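Local coordinates for hydrogenase expression/formation protein (HypB) (Archaeoglobus fulgidus, PDB 2WSM) that probably binds and hydrolyses GTP and handles nickel during the maturation of hydrogenases, its dimerization depending on GTP, at residues I51-N56 with K199-W204. Residues are numbered along the deposited sequence; the frame is centred on the assembly and turned at random.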
loop_
_atom_site.group_PDB
_atom_site.type_symbol
_atom_site.label_atom_id
_atom_site.label_comp_id
_atom_site.label_asym_id
_atom_site.label_seq_id
_atom_site.Cartn_x
_atom_site.Cartn_y
_atom_site.Cartn_z
ATOM N N ILE A 51 -8.286 -20.513 -16.628
ATOM C CA ILE A 51 -9.519 -20.601 -17.385
ATOM C C ILE A 51 -9.408 -21.711 -18.428
ATOM O O ILE A 51 -10.346 -22.483 -18.633
ATOM C CB ILE A 51 -9.841 -19.243 -18.038
ATOM C CG1 ILE A 51 -10.206 -18.230 -16.947
ATOM C CG2 ILE A 51 -10.967 -19.376 -19.056
ATOM C CD1 ILE A 51 -10.145 -16.802 -17.405
ATOM N N GLU A 52 -8.237 -21.810 -19.049
ATOM C CA GLU A 52 -8.001 -22.798 -20.092
ATOM C C GLU A 52 -8.008 -24.223 -19.553
ATOM O O GLU A 52 -8.491 -25.138 -20.215
ATOM C CB GLU A 52 -6.689 -22.506 -20.813
ATOM C CG GLU A 52 -6.807 -21.388 -21.830
ATOM C CD GLU A 52 -5.500 -20.656 -22.073
ATOM O OE1 GLU A 52 -4.426 -21.291 -21.981
ATOM O OE2 GLU A 52 -5.558 -19.440 -22.361
ATOM N N ARG A 53 -7.490 -24.401 -18.345
ATOM C CA ARG A 53 -7.332 -25.735 -17.781
ATOM C C ARG A 53 -8.618 -26.300 -17.170
ATOM O O ARG A 53 -8.942 -27.465 -17.379
ATOM C CB ARG A 53 -6.185 -25.760 -16.763
ATOM C CG ARG A 53 -6.197 -26.966 -15.832
ATOM C CD ARG A 53 -5.848 -28.263 -16.557
ATOM N NE ARG A 53 -4.521 -28.206 -17.164
ATOM C CZ ARG A 53 -3.404 -28.632 -16.580
ATOM N NH1 ARG A 53 -2.242 -28.537 -17.218
ATOM N NH2 ARG A 53 -3.442 -29.155 -15.360
ATOM N N ILE A 54 -9.353 -25.484 -16.426
ATOM C CA ILE A 54 -10.538 -25.978 -15.723
ATOM C C ILE A 54 -11.829 -25.234 -16.066
ATOM O O ILE A 54 -12.851 -25.440 -15.415
ATOM C CB ILE A 54 -10.353 -25.939 -14.183
ATOM C CG1 ILE A 54 -9.986 -24.525 -13.723
ATOM C CG2 ILE A 54 -9.313 -26.968 -13.730
ATOM C CD1 ILE A 54 -10.069 -24.328 -12.225
ATOM N N GLY A 55 -11.786 -24.379 -17.084
ATOM C CA GLY A 55 -12.949 -23.591 -17.469
ATOM C C GLY A 55 -14.151 -24.417 -17.909
ATOM O O GLY A 55 -15.293 -23.972 -17.807
ATOM N N ASN A 56 -13.893 -25.625 -18.400
ATOM C CA ASN A 56 -14.960 -26.524 -18.830
ATOM C C ASN A 56 -15.646 -27.248 -17.668
ATOM O O ASN A 56 -16.828 -27.587 -17.751
ATOM C CB ASN A 56 -14.432 -27.542 -19.846
ATOM C CG ASN A 56 -14.060 -26.904 -21.177
ATOM O OD1 ASN A 56 -14.689 -25.938 -21.620
ATOM N ND2 ASN A 56 -13.033 -27.447 -21.826
ATOM N N LYS A 199 5.826 -25.851 -14.295
ATOM C CA LYS A 199 6.186 -26.038 -12.895
ATOM C C LYS A 199 5.205 -25.315 -11.958
ATOM O O LYS A 199 4.938 -24.125 -12.124
ATOM C CB LYS A 199 7.617 -25.541 -12.669
ATOM C CG LYS A 199 8.224 -25.922 -11.334
ATOM C CD LYS A 199 9.689 -25.486 -11.266
ATOM C CE LYS A 199 10.290 -25.766 -9.895
ATOM N NZ LYS A 199 11.655 -25.174 -9.755
ATOM N N GLY A 200 4.657 -26.052 -10.994
ATOM C CA GLY A 200 3.802 -25.483 -9.972
ATOM C C GLY A 200 2.338 -25.340 -10.350
ATOM O O GLY A 200 1.492 -25.095 -9.483
ATOM N N PHE A 201 2.034 -25.506 -11.635
ATOM C CA PHE A 201 0.691 -25.235 -12.138
ATOM C C PHE A 201 -0.357 -26.176 -11.559
ATOM O O PHE A 201 -1.417 -25.739 -11.103
ATOM C CB PHE A 201 0.653 -25.272 -13.669
ATOM C CG PHE A 201 -0.649 -24.791 -14.254
ATOM C CD1 PHE A 201 -1.025 -23.455 -14.145
ATOM C CD2 PHE A 201 -1.502 -25.670 -14.900
ATOM C CE1 PHE A 201 -2.225 -23.008 -14.677
ATOM C CE2 PHE A 201 -2.708 -25.228 -15.440
ATOM C CZ PHE A 201 -3.069 -23.893 -15.328
ATOM N N GLU A 202 -0.055 -27.467 -11.583
ATOM C CA GLU A 202 -0.958 -28.470 -11.040
ATOM C C GLU A 202 -1.210 -28.196 -9.568
ATOM O O GLU A 202 -2.327 -28.347 -9.073
ATOM C CB GLU A 202 -0.361 -29.863 -11.217
ATOM C CG GLU A 202 0.050 -30.174 -12.650
ATOM C CD GLU A 202 -1.125 -30.519 -13.550
ATOM O OE1 GLU A 202 -2.292 -30.279 -13.150
ATOM O OE2 GLU A 202 -0.872 -31.036 -14.664
ATOM N N GLU A 203 -0.156 -27.799 -8.866
ATOM C CA GLU A 203 -0.285 -27.438 -7.466
ATOM C C GLU A 203 -1.292 -26.300 -7.322
ATOM O O GLU A 203 -2.154 -26.339 -6.443
ATOM C CB GLU A 203 1.072 -27.039 -6.892
ATOM C CG GLU A 203 1.034 -26.653 -5.424
ATOM C CD GLU A 203 2.405 -26.730 -4.748
ATOM O OE1 GLU A 203 3.439 -26.611 -5.445
ATOM O OE2 GLU A 203 2.444 -26.912 -3.513
ATOM N N TRP A 204 -1.180 -25.296 -8.194
ATOM C CA TRP A 204 -2.090 -24.153 -8.190
ATOM C C TRP A 204 -3.521 -24.605 -8.422
ATOM O O TRP A 204 -4.442 -24.209 -7.706
ATOM C CB TRP A 204 -1.670 -23.146 -9.267
ATOM C CG TRP A 204 -2.739 -22.163 -9.677
ATOM C CD1 TRP A 204 -3.424 -22.150 -10.852
ATOM C CD2 TRP A 204 -3.235 -21.050 -8.912
ATOM N NE1 TRP A 204 -4.317 -21.099 -10.871
ATOM C CE2 TRP A 204 -4.220 -20.411 -9.692
ATOM C CE3 TRP A 204 -2.947 -20.539 -7.644
ATOM C CZ2 TRP A 204 -4.915 -19.279 -9.250
ATOM C CZ3 TRP A 204 -3.637 -19.409 -7.204
ATOM C CH2 TRP A 204 -4.607 -18.796 -8.004
#
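R53, on helix 43-54, and E202, in the first turn of helix 201-212, have the nearest CA atoms across the contact, 9.7 Å apart, a gap that long side chains must bridge. R53 does so with a chain that leaves CG anti to the backbone N (chi1 163°) and then bends at chi2 and chi3, carrying the guanidinium across the F201 ring edge. There CE2 of F201 lies 3.7 Å from CZ of R53, over the centre of one guanidinium face, and the two planes stand 84° apart. An arginine suits this place because its aliphatic root, with CB of R53 3.8 Å from CE2 of F201, lines the edge of the buried ring while its charge reaches the exposed, acidic E202. In this SIMIBI-class (G3E) P-loop GTPase the contact joins the helix after the probable Walker A loop to the C-terminal helix, and R49 makes a cation-pi contact with F201. Farther out, NH2 of R53 donates to OE1 of E202 at 2.7 Å, in a salt bridge whose hydrogen bond is bent (130°) and reaches the oxygen from above the carboxylate plane. A leucine in place of R53 would probably leave E202 without this charged mate and the F201 edge partly uncovered.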